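Local coordinates for protein NANS (YJHS), A 9-O-acetyl N-acetylneuraminic acid esterase (PDB 3PT5) that probably removes the 9-O-acetyl group from 9-O-acetyl-N-acetylneuraminate, letting Escherichia coli grow on this host sialic acid, at residues D230-E244 with A263-G277. Sequence-based numbering, arbitrary orientation.
Sequences DAPWFCGDTTWYWKE and ANIIFVDFQQQGARG
W233 to G236 and I265 to V268 pair as parallel strands at one edge of the SGNH-hydrolase sheet, a worked example of how an α/β sheet finishes: 233-236 also bonds to strand 182-189, while 265-268 is the outer strand at this edge within the chain. The backbone ladder starts with W233 N to N264 O, passes through I266 N to W233 O, C235 N to I266 O and V268 N to C235 O, and closes with D237 N to V268 O at 2.9 Å. Beyond its start, N264 ND2 donates a hydrogen bond to D230 O (2.9 Å), the oxygen lying close to the plane of the N264 side-chain amide.

Apolar contacts follow the two faces. On one, F234 and I266 run side by side and V268 CG2 meets F234 CB, while I266 CD1 reaches back to P232 CB at 3.6 Å; helix 315-335 packs here against P232 and F234. On the other, I265 CG2 touches C235 SG, and helix 203-218 touches both, through R215 and F207 respectively.

At the C-terminal ends of the strands, the ring of F267 leans on a polar group. With chi1 at -176°, this ring swings away from the backbone N, and its CZ comes within 3.6 Å of D237 CG, ring and carboxylate planes 61° apart. D237 OD2 forms a salt bridge with K243 NZ and accepts a hydrogen bond from a water that itself accepts from F270 N; D237 OD1 is hydrogen-bonded to Y250. Another water links W240 N, Q271 OE1 and G277 O.

Charge and aromatic stacking join the far ends. The extended R276 chain crosses one face of W240, CD over the six-membered ring and the guanidinium nearly parallel to the indole (9°). E244 holds that guanidinium side-on: R276 NH2 meets the syn lone pair of E244 OE1 at 2.8 Å, and R276 NE reaches E244 OE2 at 3.0 Å.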
loop_
_atom_site.group_PDB
_atom_site.type_symbol
_atom_site.label_atom_id
_atom_site.label_comp_id
_atom_site.label_asym_id
_atom_site.label_seq_id
_atom_site.Cartn_x
_atom_site.Cartn_y
_atom_site.Cartn_z
ATOM N N ASP A 230 -1.397 2.313 -20.769
ATOM C CA ASP A 230 -0.725 3.122 -19.760
ATOM C C ASP A 230 -1.600 3.144 -18.503
ATOM O O ASP A 230 -2.164 4.189 -18.138
ATOM C CB ASP A 230 -0.530 4.560 -20.254
ATOM C CG ASP A 230 0.565 4.688 -21.303
ATOM O OD1 ASP A 230 1.408 3.763 -21.448
ATOM O OD2 ASP A 230 0.582 5.744 -21.972
ATOM N N ALA A 231 -1.669 2.001 -17.820
ATOM C CA ALA A 231 -2.518 1.871 -16.638
ATOM C C ALA A 231 -2.125 2.970 -15.647
ATOM O O ALA A 231 -0.937 3.237 -15.473
ATOM C CB ALA A 231 -2.372 0.492 -16.025
ATOM N N PRO A 232 -3.119 3.634 -15.017
ATOM C CA PRO A 232 -2.822 4.702 -14.082
ATOM C C PRO A 232 -2.012 4.278 -12.846
ATOM O O PRO A 232 -2.236 3.208 -12.255
ATOM C CB PRO A 232 -4.205 5.191 -13.632
ATOM C CG PRO A 232 -5.109 4.047 -13.838
ATOM C CD PRO A 232 -4.555 3.301 -15.032
ATOM N N TRP A 233 -1.094 5.150 -12.490
ATOM C CA TRP A 233 -0.393 5.124 -11.213
ATOM C C TRP A 233 -0.952 6.273 -10.388
ATOM O O TRP A 233 -0.776 7.433 -10.724
ATOM C CB TRP A 233 1.118 5.284 -11.383
ATOM C CG TRP A 233 1.746 4.031 -11.869
ATOM C CD1 TRP A 233 1.386 3.336 -12.979
ATOM C CD2 TRP A 233 2.856 3.323 -11.285
ATOM N NE1 TRP A 233 2.190 2.228 -13.135
ATOM C CE2 TRP A 233 3.105 2.196 -12.106
ATOM C CE3 TRP A 233 3.652 3.528 -10.149
ATOM C CZ2 TRP A 233 4.121 1.260 -11.815
ATOM C CZ3 TRP A 233 4.675 2.605 -9.866
ATOM C CH2 TRP A 233 4.899 1.492 -10.699
ATOM N N PHE A 234 -1.612 5.918 -9.297
ATOM C CA PHE A 234 -2.120 6.871 -8.328
ATOM C C PHE A 234 -1.066 7.046 -7.259
ATOM O O PHE A 234 -0.800 6.142 -6.459
ATOM C CB PHE A 234 -3.429 6.372 -7.740
ATOM C CG PHE A 234 -4.472 6.141 -8.773
ATOM C CD1 PHE A 234 -5.236 7.210 -9.265
ATOM C CD2 PHE A 234 -4.651 4.872 -9.302
ATOM C CE1 PHE A 234 -6.221 6.986 -10.250
ATOM C CE2 PHE A 234 -5.617 4.637 -10.283
ATOM C CZ PHE A 234 -6.389 5.702 -10.771
ATOM N N CYS A 235 -0.390 8.179 -7.333
ATOM C CA CYS A 235 0.805 8.374 -6.511
ATOM C C CYS A 235 0.428 9.251 -5.324
ATOM O O CYS A 235 0.020 10.409 -5.487
ATOM C CB CYS A 235 1.908 9.019 -7.347
ATOM S SG CYS A 235 2.392 8.014 -8.724
ATOM N N GLY A 236 0.542 8.705 -4.123
ATOM C CA GLY A 236 0.113 9.416 -2.933
ATOM C C GLY A 236 1.189 10.288 -2.320
ATOM O O GLY A 236 2.391 10.039 -2.449
ATOM N N ASP A 237 0.723 11.296 -1.604
ATOM C CA ASP A 237 1.587 12.214 -0.874
ATOM C C ASP A 237 2.201 11.543 0.379
ATOM O O ASP A 237 2.021 10.328 0.631
ATOM C CB ASP A 237 0.730 13.437 -0.491
ATOM C CG ASP A 237 1.535 14.743 -0.349
ATOM O OD1 ASP A 237 2.785 14.720 -0.432
ATOM O OD2 ASP A 237 0.886 15.804 -0.153
ATOM N N THR A 238 2.945 12.318 1.151
ATOM C CA THR A 238 3.573 11.813 2.371
ATOM C C THR A 238 3.153 12.698 3.554
ATOM O O THR A 238 2.330 13.612 3.385
ATOM C CB THR A 238 5.102 11.726 2.212
ATOM O OG1 THR A 238 5.674 11.083 3.368
ATOM C CG2 THR A 238 5.721 13.080 2.004
ATOM N N THR A 239 3.668 12.393 4.753
ATOM C CA THR A 239 3.268 13.126 5.959
ATOM C C THR A 239 3.970 14.466 6.101
ATOM O O THR A 239 4.986 14.723 5.445
ATOM C CB THR A 239 3.546 12.344 7.260
ATOM O OG1 THR A 239 4.935 12.467 7.601
ATOM C CG2 THR A 239 3.166 10.894 7.102
ATOM N N TRP A 240 3.467 15.264 7.034
ATOM C CA TRP A 240 3.995 16.597 7.245
ATOM C C TRP A 240 5.438 16.573 7.687
ATOM O O TRP A 240 6.177 17.511 7.403
ATOM C CB TRP A 240 3.156 17.353 8.274
ATOM C CG TRP A 240 3.100 16.780 9.668
ATOM C CD1 TRP A 240 2.083 16.007 10.198
ATOM C CD2 TRP A 240 4.027 17.010 10.737
ATOM N NE1 TRP A 240 2.350 15.726 11.531
ATOM C CE2 TRP A 240 3.528 16.333 11.881
ATOM C CE3 TRP A 240 5.241 17.721 10.844
ATOM C CZ2 TRP A 240 4.212 16.326 13.105
ATOM C CZ3 TRP A 240 5.918 17.711 12.073
ATOM C CH2 TRP A 240 5.400 17.012 13.177
ATOM N N TYR A 241 5.835 15.501 8.378
ATOM C CA TYR A 241 7.242 15.355 8.829
ATOM C C TYR A 241 8.211 15.461 7.638
ATOM O O TYR A 241 9.216 16.240 7.662
ATOM C CB TYR A 241 7.448 14.021 9.574
ATOM C CG TYR A 241 8.931 13.744 9.740
ATOM C CD1 TYR A 241 9.664 14.399 10.728
ATOM C CD2 TYR A 241 9.604 12.901 8.869
ATOM C CE1 TYR A 241 11.033 14.193 10.869
ATOM C CE2 TYR A 241 10.984 12.687 8.987
ATOM C CZ TYR A 241 11.679 13.351 9.989
ATOM O OH TYR A 241 13.020 13.158 10.123
ATOM N N TRP A 242 7.923 14.682 6.596
ATOM C CA TRP A 242 8.811 14.569 5.437
ATOM C C TRP A 242 8.810 15.863 4.610
ATOM O O TRP A 242 9.854 16.366 4.205
ATOM C CB TRP A 242 8.342 13.380 4.593
ATOM C CG TRP A 242 8.515 12.078 5.309
ATOM C CD1 TRP A 242 7.527 11.325 5.927
ATOM C CD2 TRP A 242 9.750 11.399 5.559
ATOM N NE1 TRP A 242 8.073 10.202 6.478
ATOM C CE2 TRP A 242 9.433 10.214 6.292
ATOM C CE3 TRP A 242 11.088 11.660 5.222
ATOM C CZ2 TRP A 242 10.408 9.288 6.690
ATOM C CZ3 TRP A 242 12.074 10.730 5.621
ATOM C CH2 TRP A 242 11.719 9.557 6.356
ATOM N N LYS A 243 7.625 16.411 4.405
ATOM C CA LYS A 243 7.488 17.699 3.717
ATOM C C LYS A 243 8.183 18.851 4.414
ATOM O O LYS A 243 8.762 19.711 3.743
ATOM C CB LYS A 243 6.032 18.083 3.597
ATOM C CG LYS A 243 5.185 17.153 2.819
ATOM C CD LYS A 243 3.844 17.742 2.851
ATOM C CE LYS A 243 2.851 16.974 2.043
ATOM N NZ LYS A 243 1.897 17.948 1.427
ATOM N N GLU A 244 8.091 18.924 5.740
ATOM C CA GLU A 244 8.672 20.082 6.453
ATOM C C GLU A 244 10.176 19.972 6.574
ATOM O O GLU A 244 10.872 20.982 6.603
ATOM C CB GLU A 244 8.100 20.216 7.866
ATOM C CG GLU A 244 6.632 20.614 7.908
ATOM C CD GLU A 244 6.171 21.036 9.312
ATOM O OE1 GLU A 244 7.020 21.163 10.219
ATOM O OE2 GLU A 244 4.957 21.227 9.522
ATOM N N ALA A 263 2.138 9.660 -19.260
ATOM C CA ALA A 263 0.680 9.717 -19.197
ATOM C C ALA A 263 0.176 9.008 -17.931
ATOM O O ALA A 263 0.781 8.033 -17.466
ATOM C CB ALA A 263 0.084 9.044 -20.442
ATOM N N ASN A 264 -0.936 9.513 -17.393
ATOM C CA ASN A 264 -1.709 8.811 -16.372
ATOM C C ASN A 264 -0.939 8.603 -15.083
ATOM O O ASN A 264 -0.993 7.542 -14.481
ATOM C CB ASN A 264 -2.265 7.500 -16.927
ATOM C CG ASN A 264 -3.231 7.731 -18.076
ATOM O OD1 ASN A 264 -3.862 8.798 -18.170
ATOM N ND2 ASN A 264 -3.355 6.740 -18.943
ATOM N N ILE A 265 -0.255 9.656 -14.662
ATOM C CA ILE A 265 0.370 9.671 -13.360
ATOM C C ILE A 265 -0.480 10.640 -12.564
ATOM O O ILE A 265 -0.502 11.845 -12.863
ATOM C CB ILE A 265 1.866 10.102 -13.422
ATOM C CG1 ILE A 265 2.661 9.228 -14.416
ATOM C CG2 ILE A 265 2.497 10.127 -11.997
ATOM C CD1 ILE A 265 2.847 7.747 -14.034
ATOM N N ILE A 266 -1.194 10.116 -11.562
ATOM C CA ILE A 266 -2.201 10.916 -10.873
ATOM C C ILE A 266 -1.791 11.122 -9.416
ATOM O O ILE A 266 -1.713 10.163 -8.651
ATOM C CB ILE A 266 -3.593 10.271 -10.984
ATOM C CG1 ILE A 266 -4.007 10.127 -12.454
ATOM C CG2 ILE A 266 -4.667 11.092 -10.260
ATOM C CD1 ILE A 266 -3.893 8.732 -12.936
ATOM N N PHE A 267 -1.526 12.379 -9.064
ATOM C CA PHE A 267 -1.127 12.735 -7.710
ATOM C C PHE A 267 -2.324 12.760 -6.774
ATOM O O PHE A 267 -3.347 13.427 -7.031
ATOM C CB PHE A 267 -0.423 14.090 -7.687
ATOM C CG PHE A 267 0.106 14.470 -6.343
ATOM C CD1 PHE A 267 1.099 13.711 -5.708
ATOM C CD2 PHE A 267 -0.349 15.627 -5.726
ATOM C CE1 PHE A 267 1.595 14.119 -4.443
ATOM C CE2 PHE A 267 0.132 16.013 -4.478
ATOM C CZ PHE A 267 1.106 15.283 -3.858
ATOM N N VAL A 268 -2.205 12.015 -5.680
ATOM C CA VAL A 268 -3.265 11.933 -4.699
ATOM C C VAL A 268 -2.791 12.573 -3.398
ATOM O O VAL A 268 -1.865 12.071 -2.788
ATOM C CB VAL A 268 -3.701 10.443 -4.443
ATOM C CG1 VAL A 268 -4.782 10.404 -3.396
ATOM C CG2 VAL A 268 -4.177 9.788 -5.717
ATOM N N ASP A 269 -3.423 13.664 -2.955
ATOM C CA ASP A 269 -3.029 14.246 -1.685
ATOM C C ASP A 269 -4.121 14.256 -0.625
ATOM O O ASP A 269 -5.270 13.918 -0.919
ATOM C CB ASP A 269 -2.359 15.614 -1.892
ATOM C CG ASP A 269 -3.300 16.669 -2.391
ATOM O OD1 ASP A 269 -4.485 16.388 -2.665
ATOM O OD2 ASP A 269 -2.832 17.834 -2.500
ATOM N N PHE A 270 -3.768 14.599 0.619
ATOM C CA PHE A 270 -4.684 14.363 1.743
ATOM C C PHE A 270 -4.932 15.578 2.604
ATOM O O PHE A 270 -5.886 15.611 3.394
ATOM C CB PHE A 270 -4.100 13.259 2.645
ATOM C CG PHE A 270 -3.524 12.092 1.867
ATOM C CD1 PHE A 270 -4.346 11.327 1.064
ATOM C CD2 PHE A 270 -2.137 11.787 1.922
ATOM C CE1 PHE A 270 -3.841 10.263 0.320
ATOM C CE2 PHE A 270 -1.614 10.710 1.156
ATOM C CZ PHE A 270 -2.478 9.946 0.362
ATOM N N GLN A 271 -4.040 16.563 2.514
ATOM C CA GLN A 271 -4.217 17.714 3.373
ATOM C C GLN A 271 -3.726 18.999 2.725
ATOM O O GLN A 271 -3.092 18.976 1.645
ATOM C CB GLN A 271 -3.646 17.474 4.772
ATOM C CG GLN A 271 -2.208 17.171 4.845
ATOM C CD GLN A 271 -1.749 16.444 6.148
ATOM O OE1 GLN A 271 -0.745 15.771 6.098
ATOM N NE2 GLN A 271 -2.432 16.643 7.304
ATOM N N GLN A 272 -4.044 20.097 3.395
ATOM C CA GLN A 272 -3.671 21.428 2.930
ATOM C C GLN A 272 -2.200 21.715 3.155
ATOM O O GLN A 272 -1.509 21.101 4.001
ATOM C CB GLN A 272 -4.513 22.482 3.670
ATOM C CG GLN A 272 -6.048 22.417 3.464
ATOM C CD GLN A 272 -6.550 23.291 2.298
ATOM O OE1 GLN A 272 -5.865 24.204 1.828
ATOM N NE2 GLN A 272 -7.730 22.984 1.821
ATOM N N GLN A 273 -1.706 22.685 2.406
ATOM C CA GLN A 273 -0.353 23.157 2.594
ATOM C C GLN A 273 -0.051 23.550 4.038
ATOM O O GLN A 273 -0.807 24.303 4.658
ATOM C CB GLN A 273 -0.133 24.348 1.679
ATOM C CG GLN A 273 1.229 24.400 1.081
ATOM C CD GLN A 273 1.376 25.573 0.151
ATOM O OE1 GLN A 273 1.280 25.422 -1.074
ATOM N NE2 GLN A 273 1.571 26.757 0.721
ATOM N N GLY A 274 1.056 23.029 4.573
ATOM C CA GLY A 274 1.496 23.416 5.921
ATOM C C GLY A 274 0.733 22.755 7.062
ATOM O O GLY A 274 1.054 22.999 8.222
ATOM N N ALA A 275 -0.277 21.935 6.741
ATOM C CA ALA A 275 -1.071 21.269 7.763
ATOM C C ALA A 275 -0.233 20.212 8.453
ATOM O O ALA A 275 0.632 19.598 7.820
ATOM C CB ALA A 275 -2.296 20.602 7.121
ATOM N N ARG A 276 -0.489 20.008 9.736
ATOM C CA ARG A 276 0.027 18.811 10.425
ATOM C C ARG A 276 -1.144 17.876 10.643
ATOM O O ARG A 276 -2.153 17.992 9.949
ATOM C CB ARG A 276 0.765 19.191 11.711
ATOM C CG ARG A 276 2.054 19.949 11.413
ATOM C CD ARG A 276 2.902 20.086 12.633
ATOM N NE ARG A 276 4.181 20.718 12.336
ATOM C CZ ARG A 276 5.132 20.920 13.255
ATOM N NH1 ARG A 276 4.936 20.562 14.528
ATOM N NH2 ARG A 276 6.281 21.497 12.911
ATOM N N GLY A 277 -1.012 16.917 11.550
ATOM C CA GLY A 277 -2.087 15.957 11.732
ATOM C C GLY A 277 -1.894 14.707 10.888
ATOM O O GLY A 277 -1.044 14.661 9.980
HETATM O O HOH W 1 -1.276 15.640 1.456
HETATM O O HOH W 2 -0.376 14.432 3.696
HETATM O O HOH W 3 0.723 14.371 7.677
HETATM O O HOH W 4 0.622 19.352 3.400
#